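Local atomic coordinates of acetyltransferase (Sinorhizobium meliloti, PDB entry 4JXR), a protein that probably transfers an acetyl group from acetyl-CoA to an amine acceptor such as phosphinothricin, as GNAT-superfamily acetyltransferases do. Residues 74-78 with 79-83. Sequence-based numbering, arbitrary orientation. Where two conformers were deposited one is given.
Sequences AFRNR and TAYRF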
ATOM      1  N   ALA A  74      -5.852   6.311   5.006  1.00  8.34           N
ATOM      2  CA  ALA A  74      -4.438   5.964   5.098  1.00  8.60           C
ATOM      3  C   ALA A  74      -3.949   5.377   3.792  1.00  8.32           C
ATOM      4  O   ALA A  74      -4.652   4.605   3.136  1.00 10.56           O
ATOM      5  CB  ALA A  74      -4.227   4.950   6.181  1.00 10.25           C
ATOM      6  N   PHE A  75      -2.688   5.648   3.474  1.00  8.93           N
ATOM      7  CA  PHE A  75      -1.974   4.847   2.483  1.00  9.23           C
ATOM      8  C   PHE A  75      -1.738   3.434   3.063  1.00  8.56           C
ATOM      9  O   PHE A  75      -2.077   2.436   2.449  1.00 10.66           O
ATOM     10  CB  PHE A  75      -0.640   5.538   2.190  1.00 10.29           C
ATOM     11  CG  PHE A  75       0.282   4.697   1.363  1.00 11.28           C
ATOM     12  CD1 PHE A  75      -0.004   4.395   0.073  1.00 15.14           C
ATOM     13  CD2 PHE A  75       1.451   4.197   1.875  1.00 11.60           C
ATOM     14  CE1 PHE A  75       0.819   3.573  -0.688  1.00 21.26           C
ATOM     15  CE2 PHE A  75       2.284   3.377   1.140  1.00 14.87           C
ATOM     16  CZ  PHE A  75       1.963   3.041  -0.141  1.00 19.63           C
ATOM     17  N   ARG A  76      -1.172   3.373   4.253  1.00  9.50           N
ATOM     18  CA  ARG A  76      -1.052   2.209   5.094  1.00 10.45           C
ATOM     19  C   ARG A  76      -1.242   2.687   6.530  1.00  9.87           C
ATOM     20  O   ARG A  76      -0.803   3.752   6.881  1.00 11.44           O
ATOM     21  CB  ARG A  76       0.315   1.511   4.964  1.00 12.17           C
ATOM     22  CG  ARG A  76       0.529   0.862   3.642  1.00 14.86           C
ATOM     23  CD  ARG A  76       1.863   0.139   3.381  1.00 18.12           C
ATOM     24  NE  ARG A  76       1.717  -0.722   2.210  1.00 22.18           N
ATOM     25  CZ  ARG A  76       2.658  -1.546   1.737  1.00 20.21           C
ATOM     26  NH1 ARG A  76       3.887  -1.535   2.223  1.00 18.25           N
ATOM     27  NH2 ARG A  76       2.369  -2.350   0.751  1.00 24.49           N
ATOM     28  N   ASN A  77      -1.968   1.922   7.322  1.00 12.05           N
ATOM     29  CA  ASN A  77      -2.313   2.357   8.681  1.00 11.99           C
ATOM     30  C   ASN A  77      -1.250   1.946   9.703  1.00 12.84           C
ATOM     31  O   ASN A  77      -1.580   1.430  10.750  1.00 20.41           O
ATOM     32  CB  ASN A  77      -3.666   1.790   9.068  1.00 15.49           C
ATOM     33  CG  ASN A  77      -3.647   0.298   9.128  1.00 18.87           C
ATOM     34  OD1 ASN A  77      -2.679  -0.327   8.857  1.00 22.79           O
ATOM     35  ND2 ASN A  77      -4.744  -0.267   9.544  1.00 27.03           N
ATOM     36  N   ARG A  78       0.013   2.190   9.415  1.00 11.99           N
ATOM     37  CA  ARG A  78       1.133   2.008  10.327  0.50 11.86           C
ATOM     38  C   ARG A  78       1.518   3.385  10.858  1.00 10.31           C
ATOM     39  O   ARG A  78       1.401   4.420  10.181  1.00 10.85           O
ATOM     40  CB  ARG A  78       2.337   1.319   9.711  0.50 14.55           C
ATOM     41  CG  ARG A  78       2.163  -0.129   9.162  0.50 20.20           C
ATOM     42  CD  ARG A  78       1.260  -1.052   9.989  0.50 24.11           C
ATOM     43  NE  ARG A  78       1.392  -2.486   9.633  0.50 25.74           N
ATOM     44  CZ  ARG A  78       0.731  -3.477  10.228  0.50 26.97           C
ATOM     45  NH1 ARG A  78       0.925  -4.747   9.858  0.50 28.56           N
ATOM     46  NH2 ARG A  78      -0.146  -3.216  11.184  0.50 26.41           N
ATOM     47  N   THR A  79       1.948   3.374  12.114  1.00  9.34           N
ATOM     48  CA  THR A  79       2.202   4.565  12.879  1.00  9.59           C
ATOM     49  C   THR A  79       2.955   5.644  12.123  1.00  8.59           C
ATOM     50  O   THR A  79       2.551   6.815  12.109  1.00  8.82           O
ATOM     51  CB  THR A  79       2.925   4.220  14.183  1.00 10.20           C
ATOM     52  OG1 THR A  79       2.239   3.190  14.853  1.00 11.70           O
ATOM     53  CG2 THR A  79       3.057   5.457  15.065  1.00 10.72           C
ATOM     54  N   ALA A  80       4.094   5.300  11.527  1.00  8.03           N
ATOM     55  CA  ALA A  80       4.921   6.327  10.931  1.00  7.74           C
ATOM     56  C   ALA A  80       4.298   6.986   9.722  1.00  7.43           C
ATOM     57  O   ALA A  80       4.747   8.034   9.332  1.00  8.26           O
ATOM     58  CB  ALA A  80       6.306   5.827  10.652  1.00  9.33           C
ATOM     59  N   TYR A  81       3.283   6.356   9.106  1.00  7.69           N
ATOM     60  CA  TYR A  81       2.557   6.922   7.989  1.00  7.18           C
ATOM     61  C   TYR A  81       1.412   7.842   8.387  1.00  6.94           C
ATOM     62  O   TYR A  81       0.648   8.283   7.549  1.00  7.68           O
ATOM     63  CB  TYR A  81       1.981   5.828   7.091  1.00  7.81           C
ATOM     64  CG  TYR A  81       2.938   5.036   6.253  1.00  7.85           C
ATOM     65  CD1 TYR A  81       3.716   5.643   5.270  1.00  8.62           C
ATOM     66  CD2 TYR A  81       2.995   3.655   6.342  1.00 10.14           C
ATOM     67  CE1 TYR A  81       4.453   4.868   4.365  1.00  9.15           C
ATOM     68  CE2 TYR A  81       3.773   2.871   5.459  1.00 11.54           C
ATOM     69  CZ  TYR A  81       4.502   3.500   4.511  1.00 10.67           C
ATOM     70  OH  TYR A  81       5.258   2.751   3.608  1.00 12.53           O
ATOM     71  N   ARG A  82       1.262   8.168   9.689  1.00  7.41           N
ATOM     72  CA  ARG A  82       0.034   8.845  10.109  1.00  7.80           C
ATOM     73  C   ARG A  82      -0.166  10.229   9.511  1.00  7.58           C
ATOM     74  O   ARG A  82      -1.319  10.685   9.446  1.00  8.21           O
ATOM     75  CB  ARG A  82      -0.063   8.889  11.638  1.00  8.45           C
ATOM     76  CG  ARG A  82       1.014   9.709  12.336  1.00  8.43           C
ATOM     77  CD  ARG A  82       1.053   9.339  13.814  1.00  9.40           C
ATOM     78  NE  ARG A  82       2.060  10.055  14.594  1.00  9.89           N
ATOM     79  CZ  ARG A  82       3.356   9.765  14.616  1.00 10.02           C
ATOM     80  NH1 ARG A  82       3.837   8.771  13.896  1.00 11.23           N
ATOM     81  NH2 ARG A  82       4.173  10.470  15.398  1.00 11.66           N
ATOM     82  N   PHE A  83       0.878  10.902   9.083  1.00  7.49           N
ATOM     83  CA  PHE A  83       0.760  12.224   8.461  1.00  7.71           C
ATOM     84  C   PHE A  83       0.570  12.158   6.954  1.00  7.52           C
ATOM     85  O   PHE A  83       0.499  13.206   6.298  1.00  8.72           O
ATOM     86  CB  PHE A  83       1.981  13.099   8.793  1.00  8.49           C
ATOM     87  CG  PHE A  83       2.149  13.260  10.277  1.00  8.94           C
ATOM     88  CD1 PHE A  83       1.339  14.081  11.002  1.00 10.26           C
ATOM     89  CD2 PHE A  83       3.110  12.517  10.951  1.00  9.47           C
ATOM     90  CE1 PHE A  83       1.475  14.137  12.406  1.00 11.09           C
ATOM     91  CE2 PHE A  83       3.232  12.582  12.335  1.00 11.09           C
ATOM     92  CZ  PHE A  83       2.431  13.389  13.032  1.00 10.83           C
TER
HETATM   93  O   HOH W   1       5.270   0.074   4.170  1.00 20.29           O
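Phe-75 presents its edge to one face of the Tyr-81 ring, a T-shaped stack with centroids 5.4 Å apart and planes at 76°. Phe-75 CD2 lies 4.0 Å from Tyr-81 CE1, off-centre toward the rim of the tyrosine, while Tyr-81 OH sits near the plane of the phenylalanine ring, at its edge. Arg-76 adds apolar packing: its CB is 3.7 Å from Tyr-81 CD2 and its CD 3.9 Å from Tyr-81 CE2. With CG anti to its carbonyl carbon (chi1 -68°) and an extended chain beyond, the arginine runs alongside the tyrosine in the same direction.

The two polar ends are joined by one water, which accepts from Arg-76 NH1 at 2.9 Å and lies 2.7 Å from Tyr-81 OH. Glu-86 of the second subunit forms a salt bridge with Arg-76 NH2, and Tyr-32 of that subunit makes an edge-to-face contact with Tyr-81.

Within the loop joining strands 66-74 and 84-91, backbone bonds form a short 3-10 turn. Tyr-81 N donates to Arg-78 O at 2.9 Å, with an N-H...O angle of 141°, the bent bond of a tight turn. One residue on, Thr-79 O accepts from Arg-82 N and, at 2.9 Å, from Arg-82 NH1; the two donors reach it from opposite faces of its carbonyl plane, and the oxygen lies in the guanidinium plane of Arg-82. Asp-181 pairs with NH2 of the same guanidinium.

The chemistry thus implies a connection held internally by ring packing and carbonyl acceptors, whose water-linked tyrosine and arginine also belong to the dimer interface.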